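Local coordinates for putative dihydrodipicolinate synthase family protein (Coccidioides immitis, PDB 3QFE), which is of unconfirmed function but belongs to the dihydrodipicolinate synthase-like proteins, which fold as a TIM barrel, at residues Val6-Gln11 against Asn170-Lys175; Pro17-Phe22 against Glu35-Tyr40; Glu97-Ala102 against Gln137-Val142; Leu111-Ala116 against Val143-Pro148. All coordinates share one frame; numbering follows the deposited sequence. Where two conformers were deposited one is given.

Interaction 1. Residues Val6-Gln11 against Asn170-Lys175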
# COMPACT_ATOMS: atom_id res chain seq x y z
N VAL A 6 -12.19 -12.25 6.37
CA VAL A 6 -11.40 -11.80 5.23
C VAL A 6 -11.15 -12.97 4.28
O VAL A 6 -10.70 -14.04 4.70
CB VAL A 6 -10.08 -11.17 5.72
CG1 VAL A 6 -9.25 -10.66 4.56
CG2 VAL A 6 -10.40 -10.01 6.68
N PRO A 7 -11.45 -12.77 2.98
CA PRO A 7 -11.25 -13.86 2.00
C PRO A 7 -9.78 -14.21 1.77
O PRO A 7 -8.89 -13.37 2.01
CB PRO A 7 -11.85 -13.28 0.71
CG PRO A 7 -11.84 -11.80 0.90
CD PRO A 7 -12.02 -11.56 2.37
N ARG A 8 -9.55 -15.44 1.32
CA ARG A 8 -8.24 -15.97 0.96
C ARG A 8 -7.58 -15.08 -0.11
O ARG A 8 -6.37 -14.79 -0.04
CB ARG A 8 -8.41 -17.40 0.42
CG ARG A 8 -7.11 -18.20 0.28
CD ARG A 8 -7.30 -19.57 -0.40
NE ARG A 8 -7.54 -19.46 -1.85
CZ ARG A 8 -6.59 -19.45 -2.79
NH1 ARG A 8 -6.93 -19.36 -4.07
NH2 ARG A 8 -5.31 -19.54 -2.46
N VAL A 9 -8.37 -14.69 -1.11
CA VAL A 9 -7.90 -13.84 -2.20
C VAL A 9 -8.33 -12.39 -1.94
O VAL A 9 -9.51 -12.12 -1.75
CB VAL A 9 -8.44 -14.34 -3.57
CG1 VAL A 9 -8.12 -13.32 -4.68
CG2 VAL A 9 -7.88 -15.72 -3.92
N PRO A 10 -7.36 -11.46 -1.93
CA PRO A 10 -7.55 -10.06 -1.54
C PRO A 10 -8.61 -9.37 -2.39
O PRO A 10 -8.59 -9.52 -3.61
CB PRO A 10 -6.19 -9.43 -1.81
CG PRO A 10 -5.25 -10.54 -1.79
CD PRO A 10 -5.97 -11.72 -2.31
N GLN A 11 -9.51 -8.62 -1.74
CA GLN A 11 -10.63 -8.02 -2.46
C GLN A 11 -10.18 -6.84 -3.31
O GLN A 11 -9.42 -5.99 -2.87
CB GLN A 11 -11.78 -7.62 -1.52
N ASN A 170 -1.11 -20.86 -3.24
CA ASN A 170 -1.04 -19.93 -2.12
C ASN A 170 -0.61 -18.52 -2.55
O ASN A 170 -0.55 -17.59 -1.74
CB ASN A 170 -0.13 -20.50 -1.02
CG ASN A 170 -0.25 -19.76 0.29
OD1 ASN A 170 -1.34 -19.37 0.70
ND2 ASN A 170 0.88 -19.56 0.95
N VAL A 171 -0.27 -18.36 -3.83
CA VAL A 171 0.00 -17.03 -4.38
C VAL A 171 -1.32 -16.51 -4.88
O VAL A 171 -1.97 -17.14 -5.73
CB VAL A 171 1.06 -17.03 -5.51
CG1 VAL A 171 0.99 -15.76 -6.34
CG2 VAL A 171 2.47 -17.26 -4.92
N VAL A 172 -1.73 -15.36 -4.36
CA VAL A 172 -3.07 -14.84 -4.62
C VAL A 172 -3.13 -13.44 -5.27
O VAL A 172 -4.21 -12.85 -5.35
CB VAL A 172 -3.92 -14.84 -3.32
CG1 VAL A 172 -4.17 -16.27 -2.84
CG2 VAL A 172 -3.27 -13.99 -2.23
N GLY A 173 -2.01 -12.91 -5.71
CA GLY A 173 -2.01 -11.63 -6.41
C GLY A 173 -0.63 -11.08 -6.66
O GLY A 173 0.36 -11.74 -6.36
N VAL A 174 -0.57 -9.87 -7.21
CA VAL A 174 0.67 -9.16 -7.52
C VAL A 174 0.34 -7.67 -7.35
O VAL A 174 -0.75 -7.26 -7.70
CB VAL A 174 1.20 -9.48 -8.98
CG1 VAL A 174 0.17 -9.14 -10.08
CG2 VAL A 174 2.50 -8.75 -9.27
N LYS A 175 1.24 -6.89 -6.73
CA LYS A 175 1.21 -5.44 -6.84
C LYS A 175 2.21 -5.05 -7.90
O LYS A 175 3.40 -5.30 -7.75
CB LYS A 175 1.56 -4.76 -5.51
CG LYS A 175 1.74 -3.21 -5.61
CD LYS A 175 1.92 -2.55 -4.24
CE LYS A 175 2.49 -1.09 -4.28
NZ LYS A 175 2.60 -0.44 -2.86
O HOH W 1 -3.89 -19.61 0.23
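V172 turns its isopropyl group toward the loop 6-11 and meets P10, V9 and R8 in turn. The tight part of the contact lies around P10: its ring carbon CD rests 3.5 Å from V172 CG2. V172 chi1 is -65°, which places CG2 between the backbone N and the carbonyl carbon and leads it to the proline ring, while CG1 is left for the other two partners. V9 runs past V172 in the opposite direction, with its CG2 3.9 Å from V172 CG1. P10 and V172 are both buried. P10 also touches V143, Y109 and F199, so its ring faces several strands at once.

Toward R8 the packing gives way to solvent. The arginine chain bends at chi3 (74°) and lays one face of its guanidinium group over the valine, NH2 coming 3.5 Å from V172 CG1. At the edge of the group, in its plane, a water accepts from R8 NH2 at 3.0 Å and donates to N170 OD1 at 2.6 Å, joining two side chains that do not meet directly. The same NH2 is also hydrogen-bonded to P169 O, and the amide of N170 is held from its other end by S135 O and L140 O. R8 itself is exposed, and on this flank a water and bonds to neighbouring carbonyls accompany the contact with V172 CG1.

The loop thus lies across the beginning of strand 171-176 just before the first strand, 13-17, an arrangement in which an N-terminal segment covers the N-terminal end of the strands of a TIM barrel.

Interaction 2. Residues Pro17-Phe22 against Glu35-Tyr40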
# COMPACT_ATOMS: atom_id res chain seq x y z
N PRO A 17 -1.28 2.15 1.58
CA PRO A 17 -0.03 1.80 2.24
C PRO A 17 0.34 2.89 3.26
O PRO A 17 0.91 3.94 2.89
CB PRO A 17 0.96 1.72 1.08
CG PRO A 17 0.45 2.76 0.10
CD PRO A 17 -1.05 2.85 0.30
N ALA A 18 -0.00 2.63 4.52
CA ALA A 18 0.02 3.63 5.58
C ALA A 18 1.43 4.12 5.93
O ALA A 18 2.37 3.33 5.94
CB ALA A 18 -0.67 3.09 6.83
N VAL A 19 1.56 5.41 6.19
CA VAL A 19 2.83 5.97 6.65
C VAL A 19 3.07 5.60 8.12
O VAL A 19 2.16 5.11 8.78
CB VAL A 19 2.90 7.51 6.44
CG1 VAL A 19 2.97 7.83 4.95
CG2 VAL A 19 1.73 8.22 7.09
N THR A 20 4.29 5.85 8.62
CA THR A 20 4.67 5.52 9.99
C THR A 20 5.03 6.73 10.83
O THR A 20 5.81 7.60 10.40
CB THR A 20 5.85 4.53 9.97
OG1 THR A 20 5.44 3.35 9.29
CG2 THR A 20 6.32 4.16 11.41
N PHE A 21 4.50 6.77 12.05
CA PHE A 21 4.72 7.83 13.02
C PHE A 21 5.93 7.51 13.92
O PHE A 21 6.03 6.39 14.43
CB PHE A 21 3.47 7.98 13.92
CG PHE A 21 2.30 8.66 13.23
CD1 PHE A 21 2.07 10.03 13.41
CD2 PHE A 21 1.45 7.96 12.40
CE1 PHE A 21 0.98 10.67 12.77
CE2 PHE A 21 0.39 8.60 11.75
CZ PHE A 21 0.15 9.97 11.95
N PHE A 22 6.81 8.49 14.14
CA PHE A 22 7.97 8.33 15.02
C PHE A 22 8.00 9.44 16.05
O PHE A 22 7.89 10.63 15.70
CB PHE A 22 9.31 8.38 14.26
CG PHE A 22 9.47 7.30 13.23
CD1 PHE A 22 9.69 5.97 13.63
CD2 PHE A 22 9.45 7.61 11.87
CE1 PHE A 22 9.85 4.97 12.69
CE2 PHE A 22 9.62 6.61 10.93
CZ PHE A 22 9.80 5.28 11.34
N GLU A 35 -2.21 4.13 15.97
CA GLU A 35 -3.51 3.48 16.07
C GLU A 35 -4.67 4.42 15.64
O GLU A 35 -5.55 3.99 14.89
CB GLU A 35 -3.76 2.95 17.48
CG GLU A 35 -4.84 1.88 17.52
CD GLU A 35 -5.32 1.57 18.92
OE1 GLU A 35 -4.61 1.93 19.87
OE2 GLU A 35 -6.41 0.96 19.10
N ARG A 36 -4.63 5.67 16.11
CA ARG A 36 -5.61 6.69 15.71
C ARG A 36 -5.66 6.83 14.21
O ARG A 36 -6.74 6.92 13.63
CB ARG A 36 -5.28 8.06 16.32
CG ARG A 36 -5.45 8.11 17.81
CD ARG A 36 -5.37 9.53 18.34
NE ARG A 36 -5.68 9.54 19.77
CZ ARG A 36 -5.58 10.61 20.55
NH1 ARG A 36 -5.89 10.53 21.84
NH2 ARG A 36 -5.16 11.76 20.03
N TYR A 37 -4.48 6.85 13.59
CA TYR A 37 -4.33 7.11 12.17
C TYR A 37 -4.83 5.95 11.31
O TYR A 37 -5.62 6.16 10.40
CB TYR A 37 -2.87 7.44 11.86
CG TYR A 37 -2.60 7.75 10.40
CD1 TYR A 37 -3.03 8.96 9.83
CD2 TYR A 37 -1.93 6.85 9.60
CE1 TYR A 37 -2.78 9.26 8.49
CE2 TYR A 37 -1.68 7.13 8.26
CZ TYR A 37 -2.10 8.34 7.71
OH TYR A 37 -1.85 8.62 6.37
N TYR A 38 -4.38 4.74 11.62
CA TYR A 38 -4.87 3.54 10.94
C TYR A 38 -6.39 3.41 11.04
O TYR A 38 -7.06 3.05 10.07
CB TYR A 38 -4.28 2.29 11.58
CG TYR A 38 -2.81 1.96 11.32
CD1 TYR A 38 -2.16 2.36 10.17
CD2 TYR A 38 -2.10 1.19 12.23
CE1 TYR A 38 -0.83 2.01 9.95
CE2 TYR A 38 -0.78 0.82 12.02
CZ TYR A 38 -0.15 1.24 10.87
OH TYR A 38 1.15 0.89 10.67
N ALA A 39 -6.94 3.68 12.24
CA ALA A 39 -8.36 3.56 12.47
C ALA A 39 -9.10 4.59 11.60
O ALA A 39 -10.09 4.26 10.93
CB ALA A 39 -8.68 3.73 13.93
N TYR A 40 -8.60 5.82 11.58
CA TYR A 40 -9.19 6.84 10.73
C TYR A 40 -9.20 6.41 9.25
O TYR A 40 -10.23 6.55 8.55
CB TYR A 40 -8.44 8.16 10.88
CG TYR A 40 -9.08 9.25 10.07
CD1 TYR A 40 -10.19 9.95 10.56
CD2 TYR A 40 -8.61 9.58 8.80
CE1 TYR A 40 -10.79 10.93 9.82
CE2 TYR A 40 -9.21 10.57 8.04
CZ TYR A 40 -10.30 11.23 8.55
OH TYR A 40 -10.91 12.21 7.81
O HOH W 2 2.80 2.56 9.56
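Y37 and Y38 reach from helix 31-42 to the chain that leaves strand 13-17, Y37 meeting V19 and F21, and Y38 meeting A18. Y37 comes first along the helix and buries more surface than any other residue of the pair of segments. With CG anti to the backbone N (chi1 -179°), its ring extends away from the helix axis toward the loop. F21 crosses it at about a right angle in an offset edge-to-face pair, the edge of F21 directed at the face of Y37, with centroids 5.2 Å apart and planes at 66°. The closest approach is made near the root of the tyrosine ring, where F21 CE2 lies 3.4 Å from Y37 CG. Farther out, the V19 side chain crosses Y37 obliquely, its CG2 3.7 Å from Y37 OH. That hydroxyl is hydrogen-bonded to N223 OD1, which also receives the backbone NH of V19, so one asparagine ties the end of the tyrosine to the loop.

This is the first beta-alpha unit of the TIM barrel: the loop after strand 13-17 folds back against the helix that follows it, and Q34, one turn before Y38, bonds to F21 N and V19 O.

Y38, next in sequence, sends its ring past A18 instead. A18 CB meets the ring edge in plane, 3.3 Å from Y38 CE1, while L69, A73 and A76 of helix 63-77 also touch the ring. Its hydroxyl, Y38 OH, lies 2.6 Å from a water that donates to V19 O and, at 2.8 Å, to T20 OG1; this threonine hydroxyl is also bonded to A56 O.

Interaction 3. Residues Glu97-Ala102 against Gln137-Val142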
# COMPACT_ATOMS: atom_id res chain seq x y z
N GLU A 97 10.82 -15.30 8.60
CA GLU A 97 10.69 -14.74 9.94
C GLU A 97 9.66 -13.58 9.96
O GLU A 97 8.74 -13.58 10.80
CB GLU A 97 12.06 -14.32 10.47
CG GLU A 97 12.04 -13.59 11.80
CD GLU A 97 13.45 -13.33 12.33
OE1 GLU A 97 14.04 -12.24 12.05
OE2 GLU A 97 13.96 -14.23 13.02
N HIS A 98 9.79 -12.63 9.03
CA HIS A 98 8.79 -11.57 8.89
C HIS A 98 7.39 -12.11 8.66
O HIS A 98 6.43 -11.65 9.30
CB HIS A 98 9.11 -10.63 7.74
CG HIS A 98 10.33 -9.80 7.95
ND1 HIS A 98 10.99 -9.19 6.92
CD2 HIS A 98 11.00 -9.48 9.08
CE1 HIS A 98 12.02 -8.51 7.40
NE2 HIS A 98 12.06 -8.69 8.71
N ILE A 99 7.26 -13.08 7.75
CA ILE A 99 5.96 -13.66 7.51
C ILE A 99 5.34 -14.28 8.77
O ILE A 99 4.21 -13.96 9.12
CB ILE A 99 5.98 -14.69 6.35
CG1 ILE A 99 6.20 -13.98 4.99
CG2 ILE A 99 4.68 -15.49 6.35
CD1 ILE A 99 6.39 -14.95 3.78
N ASN A 100 6.11 -15.12 9.47
CA ASN A 100 5.62 -15.72 10.70
C ASN A 100 5.28 -14.68 11.76
O ASN A 100 4.27 -14.82 12.46
CB ASN A 100 6.61 -16.79 11.19
CG ASN A 100 6.49 -18.08 10.38
OD1 ASN A 100 5.41 -18.65 10.25
ND2 ASN A 100 7.60 -18.52 9.81
N ASP A 101 6.10 -13.64 11.87
CA ASP A 101 5.78 -12.53 12.77
C ASP A 101 4.46 -11.89 12.37
O ASP A 101 3.63 -11.62 13.25
CB ASP A 101 6.88 -11.45 12.74
CG ASP A 101 8.16 -11.91 13.44
OD1 ASP A 101 8.15 -12.98 14.11
OD2 ASP A 101 9.17 -11.20 13.33
N ALA A 102 4.26 -11.68 11.07
CA ALA A 102 3.04 -11.05 10.54
C ALA A 102 1.81 -11.88 10.85
O ALA A 102 0.76 -11.34 11.21
CB ALA A 102 3.15 -10.79 9.01
N GLN A 137 5.98 -22.39 2.16
CA GLN A 137 6.23 -22.36 3.61
C GLN A 137 5.36 -21.37 4.38
O GLN A 137 5.21 -21.49 5.61
CB GLN A 137 7.70 -22.09 3.91
CG GLN A 137 8.66 -23.20 3.49
CD GLN A 137 10.00 -23.07 4.17
OE1 GLN A 137 10.10 -23.10 5.40
NE2 GLN A 137 11.05 -22.93 3.39
N SER A 138 4.76 -20.42 3.65
CA SER A 138 4.07 -19.30 4.27
C SER A 138 2.71 -19.70 4.82
O SER A 138 1.91 -20.33 4.12
CB SER A 138 3.91 -18.12 3.30
OG SER A 138 3.06 -17.12 3.86
N PRO A 139 2.45 -19.34 6.08
CA PRO A 139 1.14 -19.59 6.67
C PRO A 139 0.06 -18.63 6.20
O PRO A 139 -1.11 -18.83 6.51
CB PRO A 139 1.38 -19.43 8.17
CG PRO A 139 2.66 -18.70 8.31
CD PRO A 139 3.47 -18.95 7.08
N LEU A 140 0.45 -17.59 5.47
CA LEU A 140 -0.50 -16.61 4.95
C LEU A 140 -0.46 -16.58 3.41
O LEU A 140 0.59 -16.86 2.81
CB LEU A 140 -0.21 -15.21 5.53
CG LEU A 140 -0.55 -14.89 7.00
CD1 LEU A 140 -0.08 -13.50 7.39
CD2 LEU A 140 -2.04 -15.05 7.36
N PRO A 141 -1.58 -16.24 2.77
CA PRO A 141 -1.56 -16.08 1.30
C PRO A 141 -0.58 -14.98 0.83
O PRO A 141 -0.43 -13.96 1.50
CB PRO A 141 -3.01 -15.70 0.96
CG PRO A 141 -3.84 -16.15 2.13
CD PRO A 141 -2.94 -16.13 3.34
N VAL A 142 0.04 -15.18 -0.32
CA VAL A 142 1.15 -14.36 -0.78
C VAL A 142 0.80 -13.46 -1.97
O VAL A 142 0.25 -13.91 -2.95
CB VAL A 142 2.38 -15.26 -1.13
CG1 VAL A 142 3.44 -14.51 -1.92
CG2 VAL A 142 2.95 -15.89 0.15
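I99 and S138 meet through their first torsions: I99 has chi1 -70°, which swings CG2 anti to the backbone N and out from the helix, while S138 has chi1 171°, which carries OG to the side where that methyl arrives. I99 CG2 consequently lies 3.4 Å from S138 OG and 3.7 Å from CD of the following residue, P139. The other branch of the isoleucine also approaches the serine, CD1 coming 4.0 Å from S138 OG. I99 CG2 thus touches both S138 OG and P139 CD, which lie on the same side of it; the isoleucine and the proline cross obliquely.

The next residue, N100, crosses P139 at about a right angle, its OD1 3.4 Å from P139 CG. N100 has two deposited conformers, so this contact at the exposed surface is less certain. On the other flank L140 extends toward the helix backbone, CD1 stopping 4.3 Å from A102 C. S103, A107 and V110 also touch L140, and V87 and V110 touch I99.

S138 is the first residue to leave the helical course after helix 124-137, and the loop then runs into strand 142-146, packing against helix 92-105 on the outside of the barrel. Within this loop S138 OG donates to L140 O at 2.7 Å, in the carbonyl plane and on a lone pair. N170 ND2 bonds to the same carbonyl oxygen. The serine proton is used within the loop, on L140 O, and the face the hydroxyl shows to the helix meets the I99 methyl; the contact between the segments is made by van der Waals packing.

Interaction 4. Residues Leu111-Ala116 against Val143-Pro148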
# COMPACT_ATOMS: atom_id res chain seq x y z
N LEU A 111 2.86 -9.37 1.58
CA LEU A 111 3.28 -8.77 0.34
C LEU A 111 4.80 -8.90 0.18
O LEU A 111 5.56 -8.36 0.98
CB LEU A 111 2.82 -7.32 0.35
CG LEU A 111 3.09 -6.39 -0.82
CD1 LEU A 111 2.35 -6.79 -2.08
CD2 LEU A 111 2.68 -4.98 -0.34
N VAL A 112 5.23 -9.65 -0.83
CA VAL A 112 6.61 -10.14 -0.90
C VAL A 112 7.40 -9.61 -2.10
O VAL A 112 7.10 -9.94 -3.24
CB VAL A 112 6.63 -11.73 -0.92
CG1 VAL A 112 8.07 -12.30 -0.89
CG2 VAL A 112 5.82 -12.32 0.23
N LEU A 113 8.42 -8.79 -1.83
CA LEU A 113 9.42 -8.39 -2.84
C LEU A 113 10.24 -9.57 -3.31
O LEU A 113 10.47 -10.50 -2.54
CB LEU A 113 10.40 -7.34 -2.28
CG LEU A 113 9.80 -5.94 -2.07
CD1 LEU A 113 10.50 -5.19 -0.93
CD2 LEU A 113 9.78 -5.13 -3.38
N PRO A 114 10.66 -9.55 -4.59
CA PRO A 114 11.59 -10.58 -5.02
C PRO A 114 12.94 -10.35 -4.32
O PRO A 114 13.21 -9.25 -3.82
CB PRO A 114 11.68 -10.38 -6.54
CG PRO A 114 11.31 -8.96 -6.78
CD PRO A 114 10.40 -8.55 -5.65
N PRO A 115 13.77 -11.39 -4.26
CA PRO A 115 14.99 -11.17 -3.48
C PRO A 115 15.96 -10.25 -4.24
O PRO A 115 16.22 -10.48 -5.41
CB PRO A 115 15.56 -12.58 -3.33
CG PRO A 115 15.07 -13.32 -4.57
CD PRO A 115 13.74 -12.71 -4.92
N ALA A 116 16.43 -9.19 -3.58
CA ALA A 116 17.46 -8.31 -4.18
C ALA A 116 18.61 -8.05 -3.19
O ALA A 116 18.36 -7.70 -2.00
CB ALA A 116 16.84 -6.98 -4.68
N VAL A 143 1.12 -12.17 -1.86
CA VAL A 143 1.00 -11.24 -2.98
C VAL A 143 2.42 -10.84 -3.43
O VAL A 143 3.22 -10.34 -2.63
CB VAL A 143 0.14 -9.98 -2.64
CG1 VAL A 143 0.01 -9.06 -3.85
CG2 VAL A 143 -1.25 -10.39 -2.17
N ILE A 144 2.72 -11.09 -4.70
CA ILE A 144 4.00 -10.74 -5.29
C ILE A 144 4.07 -9.23 -5.29
O ILE A 144 3.09 -8.56 -5.66
CB ILE A 144 4.13 -11.28 -6.72
CG1 ILE A 144 4.11 -12.81 -6.72
CG2 ILE A 144 5.40 -10.77 -7.40
CD1 ILE A 144 3.78 -13.44 -8.08
N TYR A 145 5.19 -8.70 -4.80
CA TYR A 145 5.41 -7.26 -4.76
C TYR A 145 6.47 -6.97 -5.80
O TYR A 145 7.65 -7.25 -5.60
CB TYR A 145 5.90 -6.85 -3.38
CG TYR A 145 5.91 -5.36 -3.04
CD1 TYR A 145 6.18 -4.95 -1.73
CD2 TYR A 145 5.66 -4.36 -4.01
CE1 TYR A 145 6.20 -3.60 -1.38
CE2 TYR A 145 5.69 -3.00 -3.67
CZ TYR A 145 5.96 -2.62 -2.34
OH TYR A 145 5.99 -1.29 -1.95
N ASN A 146 6.04 -6.45 -6.94
CA ASN A 146 6.95 -6.13 -8.01
C ASN A 146 7.40 -4.67 -7.92
O ASN A 146 6.69 -3.78 -8.39
CB ASN A 146 6.29 -6.41 -9.36
CG ASN A 146 7.30 -6.64 -10.48
OD1 ASN A 146 8.50 -6.72 -10.23
ND2 ASN A 146 6.80 -6.75 -11.71
N PHE A 147 8.55 -4.42 -7.30
CA PHE A 147 9.09 -3.06 -7.24
C PHE A 147 10.50 -2.93 -7.86
O PHE A 147 11.50 -3.16 -7.16
CB PHE A 147 9.09 -2.53 -5.80
CG PHE A 147 9.18 -1.03 -5.69
CD1 PHE A 147 8.62 -0.37 -4.60
CD2 PHE A 147 9.82 -0.27 -6.69
CE1 PHE A 147 8.70 1.03 -4.49
CE2 PHE A 147 9.89 1.13 -6.59
CZ PHE A 147 9.33 1.78 -5.48
N PRO A 148 10.58 -2.55 -9.15
CA PRO A 148 11.90 -2.38 -9.81
C PRO A 148 12.53 -0.97 -9.68
O PRO A 148 11.87 -0.01 -9.23
CB PRO A 148 11.61 -2.70 -11.28
CG PRO A 148 10.12 -2.48 -11.45
CD PRO A 148 9.47 -2.34 -10.09
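Two backbone hydrogen bonds join V112 to its neighbours on strand 142-146, in the staggered pattern of parallel strands: V112 N donates to V143 O at 2.8 Å, and Y145 N donates to V112 O, also at 2.8 Å. Weaker CA-H...O contacts accompany them, from L111 CA to V143 O at 3.4 Å and from L113 CA to Y145 O at 3.5 Å.

The CH-pi contacts converge on Y145. Its ring, thrown out from the strand with chi1 -167°, is held between two leucine methyls on opposite faces. L111 CD2 lies 4.1 Å from the Y145 ring centroid over one face, and L113 CD2 lies at the same distance over the other, offset toward the rim. L113 runs side by side with the tyrosine, whereas L111 crosses it at a slant, so the two leucines clasp the ring from different directions.

Apolar contacts continue on both sides. L111 CD1 packs 3.7 Å from V143 CG1, and L113 CD2 lies 3.6 Å from CB of the exposed F147. On the other face of the sheet, V112 meets F130 and F131 of helix 124-137.

These are adjacent strands of the TIM barrel, linked by a right-handed beta-alpha-beta crossover, and the contact lies toward their C-terminal ends, where such barrels carry their active sites. With backbone bonds fixing its strand, methyls over both faces and its hydroxyl bonded to T54 OG1, the Y145 ring should have little freedom to turn.

Interactions 1, 3 and 4 adjoin one another along strand 142-146, with centres 13 to 14 Å apart. V142 of interaction 3 accepts from V172 of interaction 1 (V172 N to V142 O, 2.8 Å). Farther along the strand, I144 of interaction 4 lies between G173 and K175, with G173 O 3.0 Å from I144 N and K175 N 2.7 Å from I144 O. V142 and V112 join interactions 3 and 4 by side-chain packing. Interaction 2 lies elsewhere on the barrel, its centre about 22 to 23 Å from those of the other three. The calcium ion is bound at A315 and S318, which belong to none of the four contacts.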